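Local coordinates for Arf-GAP domain and FG repeat-containing protein 1 (Homo sapiens, PDB 2OLM) that serves as a cellular cofactor of HIV-1 Rev, is required for vesicle docking or fusion in acrosome biogenesis, and carries a zinc-binding Arf-GAP domain, at residues 17-22 and 79-84; 36-41 and 47-52; 60-65 and 118-123. One frame throughout, in Å; residues are numbered along the deposited sequence.

Overall arrangement
The three contacts join helices and loops of one Arf-GAP domain to its small antiparallel sheet. Interaction 2 lies nearest the chain's centre of mass, yet is only partly buried, and is the most polar: backbone bonds and a hydroxyl pair tie 36-41 to 47-52, which also supplies two of the four zinc ligands. Interactions 1 and 3 lie on opposite sides of that centre, and their touching residues are mostly buried: a thioether of helix 3-20 against helix 74-82, and an aromatic pair involving helix 109-121, each with a water bridge beside it. Leu80 packs on Val39, joining interactions 1 and 2, while strands 38-40 and 64-66 are neighbours in the sheet, joining interactions 2 and 3.

Interaction 1. Residues 17-22 and 79-84; sequences RDMTGL and FLQKHG
Met19 reaches from the end of the N-terminal helix 3-20 to helix 74-82, joining two helices of the Arf-GAP fold that are separated in sequence by the zinc finger and the small sheet. Its sulfur does most of the touching. CG lies opposite the carbonyl carbon (chi1 -77°) and the chain then runs straight through chi2, which carries SD across the gap to the backbone of the second helix, 3.5 Å from Leu80 C and 3.4 Å from Gln81 N. This is van der Waals contact with the peptide unit between those two residues. The bend at chi3 (-81°) turns the methyl group so that CE touches the stems of both side chains, 3.9 Å from Leu80 CB and from Gln81 CG. The methionine chain crosses both partners at about a right angle, and SD itself approaches Leu80 CB at 3.6 Å.

Leu80 is buried, and its branched end continues to Val39 of strand 38-40, while Met19 also packs on Phe46 of strand 45-47; the thioether is thus part of the layer between the helices and the sheet. Gln81 lies at the solvent-facing border of the contact, where its extended chain carries the amide past the methionine. Asp18, one residue before Met19, also binds Lys14 of the second subunit in a salt bridge through OD1. Its other oxygen takes part in the polar bridge between the helices: a single water accepts from Gln81 NE2 at 2.9 Å and donates to Asp18 OD2 at 3.3 Å.

Interaction 2. Residues 36-41 and 47-52; sequences PTYVNM and VCTSCS. With ZN (zinc ion), chain B.
Strand 38-40 pairs with Val47 through a classic beta bulge, in which Thr37 and Tyr38 both donate to Val47 O, one tilted and one nearly straight donor on the same oxygen, while Val47 N returns a bond to Tyr38 O in an antiparallel hydrogen-bonded pair. On the face these two residues share, Tyr38 CB meets Val47 CG2 at 4.0 Å.

Thr37 OG1, set between its backbone N and carbonyl carbon (chi1 46°), reaches Thr49 OG1 at 2.8 Å in a hydroxyl-hydroxyl hydrogen bond. Thr49 OG1 also lies at the edge of the Tyr38 ring, near its plane, 3.6 Å from Tyr38 CE2. Ser52 OG sits 3.3 Å from Tyr38 CB and donates to Cys48 O, which Ser52 N reaches from the opposite face of the carbonyl.

Cys48 is the N-cap of helix 49-55, its SG accepting from Cys51 N at 3.4 Å while binding zinc at 2.3 Å. Cys51 SG, 2.4 Å from the zinc, completes the C4 site with Cys28 and Cys31. The Cys48 thiolate thus serves metal and helix start together, and the N-H bond probably helps to stabilise its negative charge.

Interaction 3. Residues 60-65 and 118-123; sequences PPHRVK and EKYEKK. With SO4 (sulfate ion), chain C.
With CG beside the backbone N in both His62 (chi1 -71°) and Tyr120, the imidazole and the phenol ring are brought together between the loop before strand 64-66 and the end of helix 109-121 of the Arf-GAP domain. They form an edge-to-face pair, centroids 4.8 Å apart and planes at 60°. The imidazole edge leads with His62 CE1, which stands over one face of the tyrosine toward its rim, 3.6 Å from Tyr120 CG; the opposite face is covered by Lys119 CG. Polar partners hold each ring: His62 ND1 bonds Asn40 ND2, and Tyr120 OH bonds Asp30 close to the zinc-binding Cys31. Beside the rings, a water donates to Pro60 O and, at 2.7 Å, to Glu121 OE2, a second link between loop and helix.

Arg63 points elsewhere. Its bend at chi2 (68°) leads to a sulfate, probably from the crystallisation liquor, gripped in the guanidinium plane by NH1 to O4 and NH2 to O1, both 2.9 Å, while Lys65 CE lies over one guanidinium face. Since His62 ND1 meets the Asn40 ND2 amide, it probably accepts, which would favour a neutral His62 protonated on NE2.

Interaction 1. Residues 17-22 and 79-84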
loop_
_atom_site.group_PDB
_atom_site.type_symbol
_atom_site.label_atom_id
_atom_site.label_comp_id
_atom_site.label_asym_id
_atom_site.label_seq_id
_atom_site.Cartn_x
_atom_site.Cartn_y
_atom_site.Cartn_z
ATOM N N ARG A 17 5.691 -2.934 -0.483
ATOM C CA ARG A 17 5.251 -3.554 0.772
ATOM C C ARG A 17 6.000 -4.852 1.126
ATOM O O ARG A 17 6.103 -5.208 2.309
ATOM C CB ARG A 17 3.749 -3.770 0.710
ATOM C CG ARG A 17 2.956 -2.474 0.635
ATOM C CD ARG A 17 3.074 -1.622 1.896
ATOM N NE ARG A 17 2.440 -0.323 1.714
ATOM C CZ ARG A 17 2.592 0.690 2.559
ATOM N NH1 ARG A 17 3.333 0.532 3.622
ATOM N NH2 ARG A 17 2.007 1.836 2.344
ATOM N N ASP A 18 6.545 -5.529 0.119
ATOM C CA ASP A 18 7.518 -6.580 0.355
ATOM C C ASP A 18 8.705 -5.989 1.133
ATOM O O ASP A 18 9.163 -6.571 2.112
ATOM C CB ASP A 18 7.960 -7.227 -0.948
ATOM C CG ASP A 18 8.928 -8.386 -0.737
ATOM O OD1 ASP A 18 8.466 -9.519 -0.454
ATOM O OD2 ASP A 18 10.161 -8.146 -0.855
ATOM N N MET A 19 9.172 -4.812 0.722
ATOM C CA MET A 19 10.319 -4.201 1.371
ATOM C C MET A 19 9.975 -3.620 2.710
ATOM O O MET A 19 10.756 -3.751 3.659
ATOM C CB MET A 19 10.903 -3.091 0.499
ATOM C CG MET A 19 11.724 -3.622 -0.664
ATOM S SD MET A 19 12.472 -2.312 -1.661
ATOM C CE MET A 19 11.066 -1.850 -2.683
ATOM N N THR A 20 8.812 -2.993 2.859
ATOM C CA THR A 20 8.514 -2.344 4.135
ATOM C C THR A 20 8.330 -3.334 5.279
ATOM O O THR A 20 8.404 -2.937 6.451
ATOM C CB THR A 20 7.307 -1.445 4.076
ATOM O OG1 THR A 20 6.211 -2.222 3.573
ATOM C CG2 THR A 20 7.540 -0.238 3.174
ATOM N N GLY A 21 8.103 -4.599 4.937
ATOM C CA GLY A 21 7.968 -5.651 5.952
ATOM C C GLY A 21 9.279 -6.317 6.368
ATOM O O GLY A 21 9.291 -7.071 7.349
ATOM N N LEU A 22 10.379 -6.050 5.657
ATOM C CA LEU A 22 11.689 -6.616 6.037
ATOM C C LEU A 22 12.128 -6.029 7.387
ATOM O O LEU A 22 11.921 -4.851 7.642
ATOM C CB LEU A 22 12.732 -6.332 4.968
ATOM C CG LEU A 22 12.429 -6.948 3.614
ATOM C CD1 LEU A 22 13.382 -6.480 2.497
ATOM C CD2 LEU A 22 12.443 -8.509 3.749
ATOM N N PHE A 79 15.997 0.388 -7.252
ATOM C CA PHE A 79 17.047 0.950 -6.418
ATOM C C PHE A 79 16.839 0.586 -4.957
ATOM O O PHE A 79 17.739 0.202 -4.240
ATOM C CB PHE A 79 17.088 2.481 -6.606
ATOM C CG PHE A 79 18.134 3.153 -5.772
ATOM C CD1 PHE A 79 19.462 3.084 -6.175
ATOM C CD2 PHE A 79 17.828 3.783 -4.573
ATOM C CE1 PHE A 79 20.468 3.680 -5.439
ATOM C CE2 PHE A 79 18.868 4.374 -3.820
ATOM C CZ PHE A 79 20.182 4.290 -4.278
ATOM N N LEU A 80 15.612 0.737 -4.485
ATOM C CA LEU A 80 15.291 0.412 -3.111
ATOM C C LEU A 80 15.502 -1.075 -2.798
ATOM O O LEU A 80 15.939 -1.423 -1.724
ATOM C CB LEU A 80 13.847 0.813 -2.804
ATOM C CG LEU A 80 13.584 2.305 -2.714
ATOM C CD1 LEU A 80 12.080 2.639 -2.707
ATOM C CD2 LEU A 80 14.274 2.936 -1.513
ATOM N N GLN A 81 15.180 -1.932 -3.761
ATOM C CA GLN A 81 15.385 -3.376 -3.586
ATOM C C GLN A 81 16.851 -3.702 -3.395
ATOM O O GLN A 81 17.184 -4.628 -2.668
ATOM C CB GLN A 81 14.861 -4.140 -4.786
ATOM C CG GLN A 81 13.345 -4.155 -4.812
ATOM C CD GLN A 81 12.816 -4.927 -5.989
ATOM O OE1 GLN A 81 13.421 -4.924 -7.076
ATOM N NE2 GLN A 81 11.683 -5.596 -5.798
ATOM N N LYS A 82 17.723 -2.947 -4.061
ATOM C CA LYS A 82 19.182 -3.145 -3.944
ATOM C C LYS A 82 19.776 -2.450 -2.725
ATOM O O LYS A 82 20.959 -2.652 -2.401
ATOM C CB LYS A 82 19.872 -2.633 -5.199
ATOM C CG LYS A 82 19.543 -3.445 -6.410
ATOM C CD LYS A 82 20.317 -2.941 -7.630
ATOM C CE LYS A 82 19.832 -3.601 -8.915
ATOM N NZ LYS A 82 18.737 -2.837 -9.600
ATOM N N HIS A 83 18.976 -1.619 -2.057
ATOM C CA HIS A 83 19.400 -0.889 -0.877
ATOM C C HIS A 83 18.514 -1.273 0.305
ATOM O O HIS A 83 18.489 -2.462 0.660
ATOM C CB HIS A 83 19.484 0.626 -1.189
ATOM C CG HIS A 83 20.552 0.940 -2.168
ATOM N ND1 HIS A 83 20.387 0.751 -3.519
ATOM C CD2 HIS A 83 21.849 1.280 -1.976
ATOM C CE1 HIS A 83 21.528 1.048 -4.129
ATOM N NE2 HIS A 83 22.430 1.348 -3.211
ATOM N N GLY A 84 17.766 -0.343 0.898
ATOM C CA GLY A 84 17.099 -0.618 2.171
ATOM C C GLY A 84 17.970 -0.479 3.372
ATOM O O GLY A 84 19.189 -0.263 3.234
HETATM O O HOH W 1 10.371 -5.876 -3.233
#

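Interaction 2. Residues 36-41 and 47-52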
loop_
_atom_site.group_PDB
_atom_site.type_symbol
_atom_site.label_atom_id
_atom_site.label_comp_id
_atom_site.label_asym_id
_atom_site.label_seq_id
_atom_site.Cartn_x
_atom_site.Cartn_y
_atom_site.Cartn_z
ATOM N N PRO A 36 8.815 3.790 9.602
ATOM C CA PRO A 36 9.011 4.732 8.506
ATOM C C PRO A 36 7.730 5.111 7.783
ATOM O O PRO A 36 6.818 4.302 7.629
ATOM C CB PRO A 36 9.973 4.015 7.572
ATOM C CG PRO A 36 9.882 2.621 7.893
ATOM C CD PRO A 36 9.357 2.472 9.289
ATOM N N THR A 37 7.741 6.355 7.313
ATOM C CA THR A 37 6.670 6.959 6.535
ATOM C C THR A 37 7.163 7.479 5.163
ATOM O O THR A 37 6.369 7.815 4.294
ATOM C CB THR A 37 6.107 8.152 7.303
ATOM O OG1 THR A 37 7.167 8.955 7.815
ATOM C CG2 THR A 37 5.274 7.655 8.509
ATOM N N TYR A 38 8.496 7.659 5.022
ATOM C CA TYR A 38 9.127 8.158 3.790
ATOM C C TYR A 38 10.262 7.238 3.376
ATOM O O TYR A 38 10.805 6.512 4.183
ATOM C CB TYR A 38 9.684 9.582 3.986
ATOM C CG TYR A 38 8.539 10.584 4.067
ATOM C CD1 TYR A 38 8.194 11.362 2.978
ATOM C CD2 TYR A 38 7.773 10.676 5.205
ATOM C CE1 TYR A 38 7.121 12.213 3.016
ATOM C CE2 TYR A 38 6.686 11.539 5.256
ATOM C CZ TYR A 38 6.370 12.280 4.162
ATOM O OH TYR A 38 5.235 13.098 4.204
ATOM N N VAL A 39 10.567 7.271 2.092
ATOM C CA VAL A 39 11.852 6.734 1.621
ATOM C C VAL A 39 12.786 7.885 1.315
ATOM O O VAL A 39 12.405 8.927 0.769
ATOM C CB VAL A 39 11.767 5.827 0.392
ATOM C CG1 VAL A 39 11.093 4.454 0.746
ATOM C CG2 VAL A 39 11.078 6.537 -0.753
ATOM N N ASN A 40 14.039 7.699 1.735
ATOM C CA ASN A 40 15.113 8.612 1.432
ATOM C C ASN A 40 15.780 8.063 0.197
ATOM O O ASN A 40 16.554 7.107 0.257
ATOM C CB ASN A 40 16.083 8.743 2.578
ATOM C CG ASN A 40 17.254 9.594 2.255
ATOM O OD1 ASN A 40 17.374 10.025 1.126
ATOM N ND2 ASN A 40 18.136 9.853 3.246
ATOM N N MET A 41 15.416 8.624 -0.956
ATOM C CA MET A 41 15.928 8.182 -2.251
ATOM C C MET A 41 17.385 8.502 -2.496
ATOM O O MET A 41 18.010 7.897 -3.344
ATOM C CB MET A 41 15.077 8.805 -3.394
ATOM C CG MET A 41 13.681 8.135 -3.554
ATOM S SD MET A 41 13.724 6.348 -3.838
ATOM C CE MET A 41 14.857 6.225 -5.126
ATOM N N VAL A 47 12.609 5.989 6.332
ATOM C CA VAL A 47 12.769 6.933 7.446
ATOM C C VAL A 47 11.401 7.474 7.912
ATOM O O VAL A 47 10.435 7.436 7.171
ATOM C CB VAL A 47 13.692 8.134 7.077
ATOM C CG1 VAL A 47 15.106 7.616 6.883
ATOM C CG2 VAL A 47 13.230 8.805 5.759
ATOM N N CYS A 48 11.374 8.025 9.106
ATOM C CA CYS A 48 10.149 8.578 9.707
ATOM C C CYS A 48 9.996 10.052 9.280
ATOM O O CYS A 48 10.888 10.633 8.625
ATOM C CB CYS A 48 10.230 8.458 11.243
ATOM S SG CYS A 48 11.303 9.607 12.100
ATOM N N THR A 49 8.865 10.690 9.623
ATOM C CA THR A 49 8.630 12.044 9.230
ATOM C C THR A 49 9.543 13.056 9.851
ATOM O O THR A 49 10.012 13.987 9.195
ATOM C CB THR A 49 7.141 12.385 9.500
ATOM O OG1 THR A 49 6.330 11.425 8.791
ATOM C CG2 THR A 49 6.858 13.813 9.110
ATOM N N SER A 50 9.859 12.880 11.141
ATOM C CA SER A 50 10.698 13.797 11.830
ATOM C C SER A 50 12.125 13.784 11.247
ATOM O O SER A 50 12.709 14.824 10.992
ATOM C CB SER A 50 10.716 13.504 13.328
ATOM O OG SER A 50 11.484 14.449 13.990
ATOM N N CYS A 51 12.642 12.585 11.029
ATOM C CA CYS A 51 13.964 12.509 10.430
ATOM C C CYS A 51 13.946 13.027 9.019
ATOM O O CYS A 51 14.932 13.682 8.624
ATOM C CB CYS A 51 14.474 11.087 10.451
ATOM S SG CYS A 51 14.966 10.518 12.131
ATOM N N SER A 52 12.857 12.800 8.273
ATOM C CA SER A 52 12.741 13.376 6.932
ATOM C C SER A 52 12.850 14.902 6.977
ATOM O O SER A 52 13.524 15.527 6.149
ATOM C CB SER A 52 11.447 12.969 6.288
ATOM O OG SER A 52 11.371 11.584 6.051
HETATM ZN ZN ZN B . 13.426 8.772 12.454
#

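Interaction 3. Residues 60-65 and 118-123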
loop_
_atom_site.group_PDB
_atom_site.type_symbol
_atom_site.label_atom_id
_atom_site.label_comp_id
_atom_site.label_asym_id
_atom_site.label_seq_id
_atom_site.Cartn_x
_atom_site.Cartn_y
_atom_site.Cartn_z
ATOM N N PRO A 60 23.920 19.448 0.473
ATOM C CA PRO A 60 22.623 19.354 -0.189
ATOM C C PRO A 60 21.639 18.472 0.587
ATOM O O PRO A 60 22.051 17.538 1.295
ATOM C CB PRO A 60 22.950 18.747 -1.566
ATOM C CG PRO A 60 24.455 18.830 -1.684
ATOM C CD PRO A 60 24.944 18.741 -0.290
ATOM N N PRO A 61 20.339 18.759 0.439
ATOM C CA PRO A 61 19.358 17.984 1.202
ATOM C C PRO A 61 19.096 16.641 0.612
ATOM O O PRO A 61 19.188 16.480 -0.603
ATOM C CB PRO A 61 18.082 18.825 1.091
ATOM C CG PRO A 61 18.250 19.568 -0.203
ATOM C CD PRO A 61 19.685 19.830 -0.366
ATOM N N HIS A 62 18.693 15.681 1.426
ATOM C CA HIS A 62 18.317 14.357 0.939
ATOM C C HIS A 62 16.876 14.369 0.405
ATOM O O HIS A 62 16.043 15.135 0.913
ATOM C CB HIS A 62 18.511 13.292 2.005
ATOM C CG HIS A 62 19.952 12.980 2.297
ATOM N ND1 HIS A 62 20.376 11.745 2.730
ATOM C CD2 HIS A 62 21.076 13.727 2.149
ATOM C CE1 HIS A 62 21.689 11.765 2.891
ATOM N NE2 HIS A 62 22.142 12.946 2.534
ATOM N N ARG A 63 16.625 13.532 -0.579
ATOM C CA ARG A 63 15.372 13.503 -1.300
ATOM C C ARG A 63 14.457 12.484 -0.689
ATOM O O ARG A 63 14.648 11.301 -0.868
ATOM C CB ARG A 63 15.650 13.133 -2.753
ATOM C CG ARG A 63 14.494 13.318 -3.698
ATOM C CD ARG A 63 14.117 14.763 -3.920
ATOM N NE ARG A 63 13.129 14.825 -4.997
ATOM C CZ ARG A 63 11.825 14.693 -4.843
ATOM N NH1 ARG A 63 11.263 14.643 -3.647
ATOM N NH2 ARG A 63 11.051 14.671 -5.898
ATOM N N VAL A 64 13.427 12.941 0.009
ATOM C CA VAL A 64 12.475 12.043 0.675
ATOM C C VAL A 64 11.133 12.065 -0.042
ATOM O O VAL A 64 10.665 13.127 -0.454
ATOM C CB VAL A 64 12.314 12.385 2.151
ATOM C CG1 VAL A 64 13.657 12.200 2.924
ATOM C CG2 VAL A 64 11.761 13.821 2.334
ATOM N N LYS A 65 10.522 10.890 -0.158
ATOM C CA LYS A 65 9.267 10.705 -0.832
ATOM C C LYS A 65 8.355 9.853 0.034
ATOM O O LYS A 65 8.764 8.869 0.670
ATOM C CB LYS A 65 9.473 10.021 -2.159
ATOM C CG LYS A 65 10.336 10.835 -3.118
ATOM C CD LYS A 65 10.314 10.266 -4.540
ATOM C CE LYS A 65 11.082 11.120 -5.478
ATOM N NZ LYS A 65 10.752 10.771 -6.914
ATOM N N GLU A 118 27.278 14.249 10.577
ATOM C CA GLU A 118 28.358 13.305 10.886
ATOM C C GLU A 118 28.161 12.005 10.160
ATOM O O GLU A 118 29.119 11.418 9.679
ATOM C CB GLU A 118 28.492 13.116 12.395
ATOM C CG GLU A 118 29.198 14.307 13.029
ATOM C CD GLU A 118 29.658 14.065 14.423
ATOM O OE1 GLU A 118 29.193 13.079 15.050
ATOM O OE2 GLU A 118 30.443 14.922 14.888
ATOM N N LYS A 119 26.913 11.584 10.009
ATOM C CA LYS A 119 26.602 10.280 9.406
ATOM C C LYS A 119 26.879 10.284 7.897
ATOM O O LYS A 119 27.522 9.380 7.360
ATOM C CB LYS A 119 25.145 9.882 9.693
ATOM C CG LYS A 119 24.727 8.534 9.231
ATOM C CD LYS A 119 23.347 8.174 9.794
ATOM C CE LYS A 119 22.853 6.840 9.302
ATOM N NZ LYS A 119 21.497 6.432 9.891
ATOM N N TYR A 120 26.330 11.291 7.219
ATOM C CA TYR A 120 26.280 11.297 5.760
ATOM C C TYR A 120 27.330 12.163 5.099
ATOM O O TYR A 120 27.779 11.823 4.019
ATOM C CB TYR A 120 24.873 11.713 5.248
ATOM C CG TYR A 120 23.801 10.719 5.628
ATOM C CD1 TYR A 120 23.740 9.457 5.053
ATOM C CD2 TYR A 120 22.872 11.027 6.591
ATOM C CE1 TYR A 120 22.767 8.538 5.440
ATOM C CE2 TYR A 120 21.905 10.130 6.971
ATOM C CZ TYR A 120 21.862 8.877 6.392
ATOM O OH TYR A 120 20.925 7.922 6.727
ATOM N N GLU A 121 27.686 13.283 5.727
ATOM C CA GLU A 121 28.619 14.249 5.114
ATOM C C GLU A 121 30.052 13.984 5.559
ATOM O O GLU A 121 30.955 13.756 4.728
ATOM C CB GLU A 121 28.196 15.690 5.405
ATOM C CG GLU A 121 26.774 16.031 4.959
ATOM C CD GLU A 121 26.378 17.470 5.153
ATOM O OE1 GLU A 121 27.165 18.246 5.717
ATOM O OE2 GLU A 121 25.266 17.809 4.719
ATOM N N LYS A 122 30.250 13.965 6.878
ATOM C CA LYS A 122 31.580 13.713 7.426
ATOM C C LYS A 122 31.923 12.219 7.461
ATOM O O LYS A 122 33.095 11.881 7.586
ATOM C CB LYS A 122 31.695 14.319 8.799
ATOM C CG LYS A 122 31.459 15.843 8.794
ATOM C CD LYS A 122 31.488 16.423 10.152
ATOM C CE LYS A 122 31.194 17.910 10.133
ATOM N NZ LYS A 122 30.698 18.361 11.465
ATOM N N LYS A 123 30.917 11.343 7.354
ATOM C CA LYS A 123 31.148 9.911 7.231
ATOM C C LYS A 123 31.881 9.341 8.443
ATOM O O LYS A 123 32.811 8.529 8.308
ATOM C CB LYS A 123 31.861 9.617 5.906
ATOM C CG LYS A 123 30.905 9.713 4.776
ATOM C CD LYS A 123 31.581 9.754 3.443
ATOM C CE LYS A 123 30.529 9.788 2.354
ATOM N NZ LYS A 123 31.140 9.990 1.024
HETATM S S SO4 C . 7.566 14.124 -4.430
HETATM O O1 SO4 C . 8.271 14.062 -5.713
HETATM O O2 SO4 C . 7.210 12.808 -3.998
HETATM O O3 SO4 C . 6.361 14.953 -4.662
HETATM O O4 SO4 C . 8.415 14.788 -3.394
HETATM O O HOH W 2 24.495 16.672 2.398
#